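Local coordinates for IPT/TIG domain-containing protein (PDB 3TC9), which has no established catalytic activity but is probably an auxiliary nutrient-binding protein, built from an immunoglobulin-like domain joined to a six-bladed beta-propeller, at residues A139-K147 with V181-A190; T196-N207 with E221-A231. All blocks are in the same frame, centred on the assembly; numbering follows the deposited sequence.

Contact 1: A139-K147 with V181-A190; sequences AVWLSFDPK and VRTICWTHEA. With EDO (1,2-ethanediol), chain U.
T183 lies against W141 and P146 against W186 where strands 141-145 and 181-186 run in nearly the same direction, at 16° with axes 6.6 Å apart. Two CH-pi contacts use the broad indole faces. T183 CG2 sits 3.5 Å from the centroid of the W141 six-membered ring, almost straight above it. Threonine suits this place because its two branches divide the work: the methyl, anti to the carbonyl carbon, meets the ring, whereas OG1 accepts from the A231 backbone. The puckered proline ring of P146 crosses the indole of W186 at a slant and sets its CD over the five-membered ring, 3.6 Å from the centroid.

Among apolar contacts, I184 CD1 reaches the edge of W141, 4.0 Å from its CD1, and K147 CG lies 3.8 Å from A190 CB beyond the strands.

W186 NE1 gives its proton to S143 OG over 2.8 Å at 161°, with the oxygen in the indole plane; OG is swung anti to the S143 backbone N (chi1 176°), which points it across to the ring edge. Within 139-147, D145 OD1 accepts from K147 N at 2.9 Å, an Asx turn, and is also salt-bridged to R212.

An ethanediol, probably from the crystallisation liquor, is held at the other end: its O2 donates to V140 O (2.6 Å), while O1 meets R182 O and, weakly, R182 NE. The guanidinium has stronger partners in D198 and E272. Side chains interlocking between the first, innermost strands of successive blades are characteristic of a beta-propeller.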
# COMPACT_ATOMS: atom_id res chain seq x y z
N ALA B 139 14.08 -2.68 -26.24
CA ALA B 139 14.08 -2.49 -24.78
C ALA B 139 13.65 -3.82 -24.19
O ALA B 139 12.49 -3.99 -23.79
CB ALA B 139 13.17 -1.35 -24.38
N VAL B 140 14.58 -4.80 -24.24
CA VAL B 140 14.34 -6.20 -23.84
C VAL B 140 14.47 -6.40 -22.32
O VAL B 140 13.96 -7.38 -21.79
CB VAL B 140 15.23 -7.20 -24.62
CG1 VAL B 140 15.08 -7.02 -26.12
CG2 VAL B 140 16.71 -7.14 -24.20
N TRP B 141 15.14 -5.47 -21.64
CA TRP B 141 15.35 -5.57 -20.20
C TRP B 141 15.41 -4.18 -19.65
O TRP B 141 16.14 -3.35 -20.19
CB TRP B 141 16.63 -6.37 -19.89
CG TRP B 141 16.62 -7.00 -18.53
CD1 TRP B 141 17.10 -6.47 -17.38
CD2 TRP B 141 16.08 -8.29 -18.19
NE1 TRP B 141 16.92 -7.36 -16.33
CE2 TRP B 141 16.31 -8.49 -16.82
CE3 TRP B 141 15.49 -9.33 -18.94
CZ2 TRP B 141 15.93 -9.66 -16.16
CZ3 TRP B 141 15.11 -10.49 -18.29
CH2 TRP B 141 15.34 -10.65 -16.91
N LEU B 142 14.57 -3.90 -18.65
CA LEU B 142 14.48 -2.58 -18.03
C LEU B 142 14.94 -2.69 -16.58
O LEU B 142 14.55 -3.64 -15.90
CB LEU B 142 13.04 -2.03 -18.13
CG LEU B 142 12.58 -1.58 -19.52
CD1 LEU B 142 11.07 -1.52 -19.62
CD2 LEU B 142 13.12 -0.22 -19.84
N SER B 143 15.81 -1.75 -16.13
CA SER B 143 16.37 -1.78 -14.77
C SER B 143 16.71 -0.39 -14.27
O SER B 143 17.49 0.35 -14.91
CB SER B 143 17.62 -2.66 -14.74
OG SER B 143 18.25 -2.64 -13.47
N PHE B 144 16.14 -0.03 -13.11
CA PHE B 144 16.43 1.23 -12.45
C PHE B 144 17.81 1.18 -11.82
O PHE B 144 18.26 0.11 -11.39
CB PHE B 144 15.38 1.54 -11.37
CG PHE B 144 14.15 2.23 -11.90
CD1 PHE B 144 14.21 3.56 -12.31
CD2 PHE B 144 12.94 1.54 -12.02
CE1 PHE B 144 13.09 4.19 -12.84
CE2 PHE B 144 11.81 2.18 -12.55
CZ PHE B 144 11.89 3.50 -12.95
N ASP B 145 18.47 2.32 -11.71
CA ASP B 145 19.71 2.41 -10.97
C ASP B 145 19.32 2.34 -9.48
O ASP B 145 18.48 3.14 -9.05
CB ASP B 145 20.45 3.72 -11.32
CG ASP B 145 21.75 3.99 -10.58
OD1 ASP B 145 22.03 3.30 -9.57
OD2 ASP B 145 22.48 4.92 -10.99
N PRO B 146 19.83 1.35 -8.69
CA PRO B 146 19.43 1.27 -7.27
C PRO B 146 19.77 2.52 -6.46
O PRO B 146 19.11 2.77 -5.45
CB PRO B 146 20.21 0.04 -6.76
CG PRO B 146 20.53 -0.76 -7.99
CD PRO B 146 20.80 0.28 -9.02
N LYS B 147 20.78 3.31 -6.90
CA LYS B 147 21.22 4.53 -6.20
C LYS B 147 20.60 5.79 -6.79
O LYS B 147 20.82 6.89 -6.27
CB LYS B 147 22.75 4.64 -6.22
CG LYS B 147 23.50 3.49 -5.56
CD LYS B 147 23.44 3.54 -4.05
CE LYS B 147 24.35 2.54 -3.41
NZ LYS B 147 23.99 2.39 -2.00
N VAL B 181 22.70 -8.15 -26.34
CA VAL B 181 22.62 -7.88 -24.90
C VAL B 181 21.24 -8.32 -24.35
O VAL B 181 20.20 -7.85 -24.80
CB VAL B 181 22.92 -6.42 -24.55
CG1 VAL B 181 23.20 -6.29 -23.06
CG2 VAL B 181 24.09 -5.90 -25.37
N ARG B 182 21.26 -9.21 -23.34
CA ARG B 182 20.05 -9.83 -22.81
C ARG B 182 19.54 -9.25 -21.50
O ARG B 182 18.33 -9.10 -21.35
CB ARG B 182 20.31 -11.34 -22.61
CG ARG B 182 20.66 -12.12 -23.88
CD ARG B 182 19.57 -12.02 -24.95
NE ARG B 182 18.28 -12.51 -24.46
CZ ARG B 182 17.83 -13.75 -24.63
NH1 ARG B 182 18.54 -14.64 -25.33
NH2 ARG B 182 16.65 -14.11 -24.15
N THR B 183 20.42 -9.01 -20.54
CA THR B 183 20.02 -8.55 -19.22
C THR B 183 20.95 -7.49 -18.67
O THR B 183 22.04 -7.26 -19.20
CB THR B 183 19.94 -9.74 -18.18
OG1 THR B 183 21.21 -10.37 -18.00
CG2 THR B 183 18.86 -10.77 -18.50
N ILE B 184 20.47 -6.87 -17.57
CA ILE B 184 21.11 -5.89 -16.70
C ILE B 184 20.89 -6.32 -15.28
O ILE B 184 19.75 -6.57 -14.87
CB ILE B 184 20.57 -4.42 -16.85
CG1 ILE B 184 20.33 -3.98 -18.27
CG2 ILE B 184 21.40 -3.39 -16.02
CD1 ILE B 184 19.06 -3.18 -18.40
N CYS B 185 21.97 -6.33 -14.51
CA CYS B 185 21.88 -6.49 -13.07
C CYS B 185 23.00 -5.68 -12.41
O CYS B 185 23.79 -5.03 -13.11
CB CYS B 185 21.84 -7.95 -12.61
SG CYS B 185 23.30 -8.93 -13.05
N TRP B 186 22.96 -5.57 -11.09
CA TRP B 186 23.85 -4.69 -10.36
C TRP B 186 24.57 -5.42 -9.27
O TRP B 186 24.02 -6.36 -8.69
CB TRP B 186 23.02 -3.54 -9.74
CG TRP B 186 22.24 -2.75 -10.75
CD1 TRP B 186 21.00 -3.05 -11.26
CD2 TRP B 186 22.65 -1.53 -11.39
NE1 TRP B 186 20.62 -2.09 -12.17
CE2 TRP B 186 21.61 -1.15 -12.27
CE3 TRP B 186 23.79 -0.73 -11.30
CZ2 TRP B 186 21.69 -0.00 -13.06
CZ3 TRP B 186 23.86 0.41 -12.08
CH2 TRP B 186 22.81 0.77 -12.94
N THR B 187 25.78 -4.95 -8.95
CA THR B 187 26.56 -5.46 -7.82
C THR B 187 25.85 -4.96 -6.57
O THR B 187 25.12 -3.95 -6.64
CB THR B 187 28.02 -5.01 -7.92
OG1 THR B 187 28.04 -3.59 -8.01
CG2 THR B 187 28.75 -5.62 -9.11
N HIS B 188 26.01 -5.67 -5.45
CA HIS B 188 25.33 -5.32 -4.21
C HIS B 188 25.50 -3.85 -3.82
O HIS B 188 24.53 -3.24 -3.37
CB HIS B 188 25.74 -6.23 -3.05
CG HIS B 188 24.85 -6.06 -1.85
ND1 HIS B 188 25.34 -5.60 -0.64
CD2 HIS B 188 23.50 -6.19 -1.74
CE1 HIS B 188 24.30 -5.49 0.17
NE2 HIS B 188 23.16 -5.81 -0.45
N GLU B 189 26.70 -3.28 -4.03
CA GLU B 189 26.98 -1.89 -3.69
C GLU B 189 26.54 -0.90 -4.81
O GLU B 189 26.48 0.31 -4.58
CB GLU B 189 28.46 -1.69 -3.30
CG GLU B 189 29.46 -1.84 -4.44
CD GLU B 189 29.76 -3.22 -5.00
OE1 GLU B 189 29.42 -4.24 -4.36
OE2 GLU B 189 30.35 -3.27 -6.10
N ALA B 190 26.17 -1.45 -6.00
CA ALA B 190 25.72 -0.75 -7.21
C ALA B 190 26.82 0.16 -7.80
O ALA B 190 26.53 1.09 -8.54
CB ALA B 190 24.44 0.04 -6.94
C1 EDO U . 15.60 -10.97 -23.03
O1 EDO U . 16.68 -10.77 -22.13
C2 EDO U . 14.33 -10.93 -22.19
O2 EDO U . 13.49 -9.85 -22.62

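Contact 2: T196-N207 with E221-A231; sequences TNDQNNNDRPNN and ELTKGQNCNGA
P205 and N207 pair antiparallel with K224 and T223, the register slipping by one residue between the two pairs, so that T223 O accepts from N206 N at 3.2 Å and weakly from N207 N. This is a beta bulge at the mouth of the hairpin 205-211/219-224. Beyond it the segment 225-231, which leads on to the next propeller blade, runs along the 198-204 loop, and N227 N donates to Q199 O (2.8 Å). G225 belongs here since a CB at its backbone angles would jam against the preceding carbonyl.

N207 suits its place because an amide both donates and accepts: ND2 gives to T223 OG1 at 2.9 Å, and OD1 takes the T196 hydroxyl proton at 2.7 Å. A leucine in its place would probably leave T223 OG1 without this donor and T196 OG1 without this acceptor. On the loop, N202 OD1 accepts from Q226 N; back on strand 192-197, T196 CG2 packs on C228 SG (3.5 Å).

Near the far end D198, salt-bridged to R182, meets N229, whose own OD1 is taken by N243. N229 ND2 donates to D198 OD2 from above the carboxylate plane, 2.9 Å away, and a water links that amide nitrogen to D198 OD1.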
# COMPACT_ATOMS: atom_id res chain seq x y z
N THR B 196 24.99 -8.58 -19.83
CA THR B 196 25.12 -9.96 -20.33
C THR B 196 24.91 -10.03 -21.85
O THR B 196 23.88 -9.57 -22.35
CB THR B 196 24.15 -10.87 -19.59
OG1 THR B 196 24.46 -10.79 -18.19
CG2 THR B 196 24.25 -12.30 -20.03
N ASN B 197 25.89 -10.63 -22.56
CA ASN B 197 25.89 -10.79 -24.02
C ASN B 197 25.69 -12.25 -24.43
O ASN B 197 26.38 -13.15 -23.96
CB ASN B 197 27.19 -10.23 -24.62
CG ASN B 197 27.06 -9.83 -26.06
OD1 ASN B 197 26.11 -9.15 -26.48
ND2 ASN B 197 28.03 -10.22 -26.85
N ASP B 198 24.71 -12.48 -25.32
CA ASP B 198 24.38 -13.82 -25.83
C ASP B 198 25.12 -14.05 -27.16
O ASP B 198 24.69 -13.55 -28.20
CB ASP B 198 22.84 -13.97 -26.01
CG ASP B 198 22.30 -15.37 -26.23
OD1 ASP B 198 23.11 -16.29 -26.56
OD2 ASP B 198 21.06 -15.55 -26.12
N GLN B 199 26.24 -14.79 -27.11
CA GLN B 199 27.05 -15.06 -28.30
C GLN B 199 27.60 -16.50 -28.27
O GLN B 199 27.82 -17.04 -27.18
CB GLN B 199 28.15 -13.99 -28.48
CG GLN B 199 29.08 -13.78 -27.29
CD GLN B 199 30.16 -14.82 -27.26
OE1 GLN B 199 30.64 -15.27 -28.31
NE2 GLN B 199 30.54 -15.27 -26.08
N ASN B 200 27.81 -17.13 -29.45
CA ASN B 200 28.19 -18.54 -29.61
C ASN B 200 29.66 -18.93 -29.36
O ASN B 200 29.95 -20.12 -29.40
CB ASN B 200 27.80 -19.06 -31.01
CG ASN B 200 28.37 -18.31 -32.20
OD1 ASN B 200 29.47 -17.72 -32.17
ND2 ASN B 200 27.63 -18.34 -33.31
N ASN B 201 30.58 -17.98 -29.13
CA ASN B 201 32.00 -18.32 -28.91
C ASN B 201 32.29 -18.46 -27.42
O ASN B 201 32.16 -17.49 -26.67
CB ASN B 201 32.91 -17.27 -29.56
CG ASN B 201 34.36 -17.65 -29.69
OD1 ASN B 201 35.00 -18.17 -28.76
ND2 ASN B 201 34.94 -17.33 -30.83
N ASN B 202 32.73 -19.65 -26.98
CA ASN B 202 33.02 -19.94 -25.58
C ASN B 202 34.27 -19.20 -25.05
O ASN B 202 34.45 -19.14 -23.82
CB ASN B 202 33.15 -21.44 -25.34
CG ASN B 202 32.92 -21.82 -23.90
OD1 ASN B 202 31.86 -21.56 -23.31
ND2 ASN B 202 33.93 -22.43 -23.29
N ASP B 203 35.09 -18.61 -25.94
CA ASP B 203 36.31 -17.89 -25.54
C ASP B 203 36.08 -16.37 -25.50
O ASP B 203 36.99 -15.62 -25.10
CB ASP B 203 37.48 -18.25 -26.45
CG ASP B 203 37.90 -19.71 -26.35
OD1 ASP B 203 38.32 -20.13 -25.24
OD2 ASP B 203 37.78 -20.44 -27.37
N ARG B 204 34.87 -15.92 -25.90
CA ARG B 204 34.50 -14.51 -25.90
C ARG B 204 33.63 -14.21 -24.64
O ARG B 204 33.07 -15.14 -24.05
CB ARG B 204 33.81 -14.12 -27.22
CG ARG B 204 34.82 -13.98 -28.38
CD ARG B 204 34.33 -13.10 -29.50
NE ARG B 204 33.94 -13.87 -30.68
CZ ARG B 204 33.70 -13.35 -31.88
NH1 ARG B 204 33.82 -12.04 -32.08
NH2 ARG B 204 33.34 -14.13 -32.89
N PRO B 205 33.56 -12.95 -24.14
CA PRO B 205 32.79 -12.73 -22.89
C PRO B 205 31.26 -12.87 -22.98
O PRO B 205 30.62 -12.58 -24.01
CB PRO B 205 33.15 -11.29 -22.49
CG PRO B 205 34.28 -10.87 -23.38
CD PRO B 205 34.16 -11.69 -24.62
N ASN B 206 30.67 -13.32 -21.85
CA ASN B 206 29.21 -13.41 -21.69
C ASN B 206 28.77 -12.29 -20.76
O ASN B 206 27.73 -11.72 -20.99
CB ASN B 206 28.73 -14.79 -21.19
CG ASN B 206 29.41 -15.40 -19.97
OD1 ASN B 206 30.22 -14.76 -19.28
ND2 ASN B 206 29.09 -16.66 -19.67
N ASN B 207 29.60 -11.94 -19.76
CA ASN B 207 29.29 -10.90 -18.78
C ASN B 207 30.33 -9.80 -18.78
O ASN B 207 31.52 -10.04 -18.70
CB ASN B 207 29.14 -11.51 -17.37
CG ASN B 207 27.96 -12.44 -17.29
OD1 ASN B 207 26.82 -12.06 -17.58
ND2 ASN B 207 28.19 -13.69 -16.94
N GLU B 221 35.48 -6.98 -19.10
CA GLU B 221 34.97 -8.35 -19.14
C GLU B 221 34.97 -8.89 -17.70
O GLU B 221 35.90 -8.59 -16.94
CB GLU B 221 35.88 -9.16 -20.08
CG GLU B 221 35.79 -10.67 -20.02
CD GLU B 221 37.04 -11.35 -20.53
OE1 GLU B 221 37.51 -11.00 -21.65
OE2 GLU B 221 37.59 -12.20 -19.79
N LEU B 222 33.92 -9.63 -17.32
CA LEU B 222 33.80 -10.23 -15.98
C LEU B 222 34.02 -11.75 -16.06
O LEU B 222 34.79 -12.31 -15.28
CB LEU B 222 32.44 -9.87 -15.34
CG LEU B 222 32.21 -10.31 -13.91
CD1 LEU B 222 33.00 -9.46 -12.92
CD2 LEU B 222 30.75 -10.23 -13.58
N THR B 223 33.32 -12.40 -17.01
CA THR B 223 33.41 -13.84 -17.31
C THR B 223 33.33 -14.03 -18.84
O THR B 223 32.85 -13.14 -19.55
CB THR B 223 32.31 -14.70 -16.55
OG1 THR B 223 30.99 -14.35 -17.00
CG2 THR B 223 32.37 -14.58 -15.05
N LYS B 224 33.81 -15.18 -19.31
CA LYS B 224 33.77 -15.64 -20.70
C LYS B 224 32.81 -16.83 -20.78
O LYS B 224 32.71 -17.60 -19.80
CB LYS B 224 35.19 -16.06 -21.17
CG LYS B 224 36.14 -14.90 -21.42
CD LYS B 224 37.56 -15.37 -21.71
CE LYS B 224 38.44 -15.35 -20.48
NZ LYS B 224 39.84 -15.73 -20.78
N GLY B 225 32.13 -16.99 -21.91
CA GLY B 225 31.22 -18.11 -22.08
C GLY B 225 30.25 -17.97 -23.22
O GLY B 225 29.80 -16.86 -23.54
N GLN B 226 29.89 -19.10 -23.84
CA GLN B 226 28.95 -19.09 -24.96
C GLN B 226 27.49 -19.23 -24.50
O GLN B 226 27.20 -19.78 -23.43
CB GLN B 226 29.29 -20.19 -25.98
CG GLN B 226 29.24 -21.60 -25.41
CD GLN B 226 29.53 -22.67 -26.43
OE1 GLN B 226 29.33 -22.51 -27.65
NE2 GLN B 226 29.96 -23.82 -25.93
N ASN B 227 26.60 -18.69 -25.34
CA ASN B 227 25.14 -18.73 -25.33
C ASN B 227 24.51 -18.48 -23.94
O ASN B 227 23.66 -19.24 -23.45
CB ASN B 227 24.67 -20.07 -25.94
CG ASN B 227 25.25 -20.31 -27.32
OD1 ASN B 227 25.18 -19.47 -28.23
ND2 ASN B 227 25.88 -21.45 -27.51
N CYS B 228 24.91 -17.37 -23.33
CA CYS B 228 24.39 -16.93 -22.05
C CYS B 228 23.16 -16.06 -22.32
O CYS B 228 23.25 -15.07 -23.04
CB CYS B 228 25.46 -16.17 -21.28
SG CYS B 228 24.95 -15.68 -19.62
N ASN B 229 22.00 -16.43 -21.74
CA ASN B 229 20.74 -15.72 -21.98
C ASN B 229 20.38 -14.76 -20.85
O ASN B 229 19.28 -14.20 -20.83
CB ASN B 229 19.59 -16.72 -22.19
CG ASN B 229 19.98 -17.91 -23.03
OD1 ASN B 229 19.99 -19.03 -22.55
ND2 ASN B 229 20.41 -17.68 -24.26
N GLY B 230 21.30 -14.52 -19.93
CA GLY B 230 21.07 -13.60 -18.84
C GLY B 230 21.82 -13.94 -17.59
O GLY B 230 22.18 -15.09 -17.36
N ALA B 231 22.06 -12.91 -16.77
CA ALA B 231 22.72 -13.03 -15.48
C ALA B 231 21.94 -12.23 -14.44
O ALA B 231 21.16 -11.34 -14.80
CB ALA B 231 24.17 -12.56 -15.57
O HOH W 1 27.15 -15.78 -24.36
O HOH W 2 21.51 -18.77 -26.91

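In the fold
The two contacts lie in series along the chain, their centres about 17 Å apart, and share one blade. Its innermost strand, 181-186, meets the preceding blade in contact 1 and neighbours strand 192-197, which leads into contact 2; in the latter, residues 225-231 carry the chain toward the following blade. They touch directly at R182: its NH1 forms a salt bridge with D198 OD2 at 2.8 Å, and its backbone N probably hydrogen-bonds to T196 O, also at 2.8 Å. T183 OG1 packs 3.3 Å from G230 CA. No active site is established here; the ethanediol beside R182, which R335 also holds, is no evidence of a natural ligand.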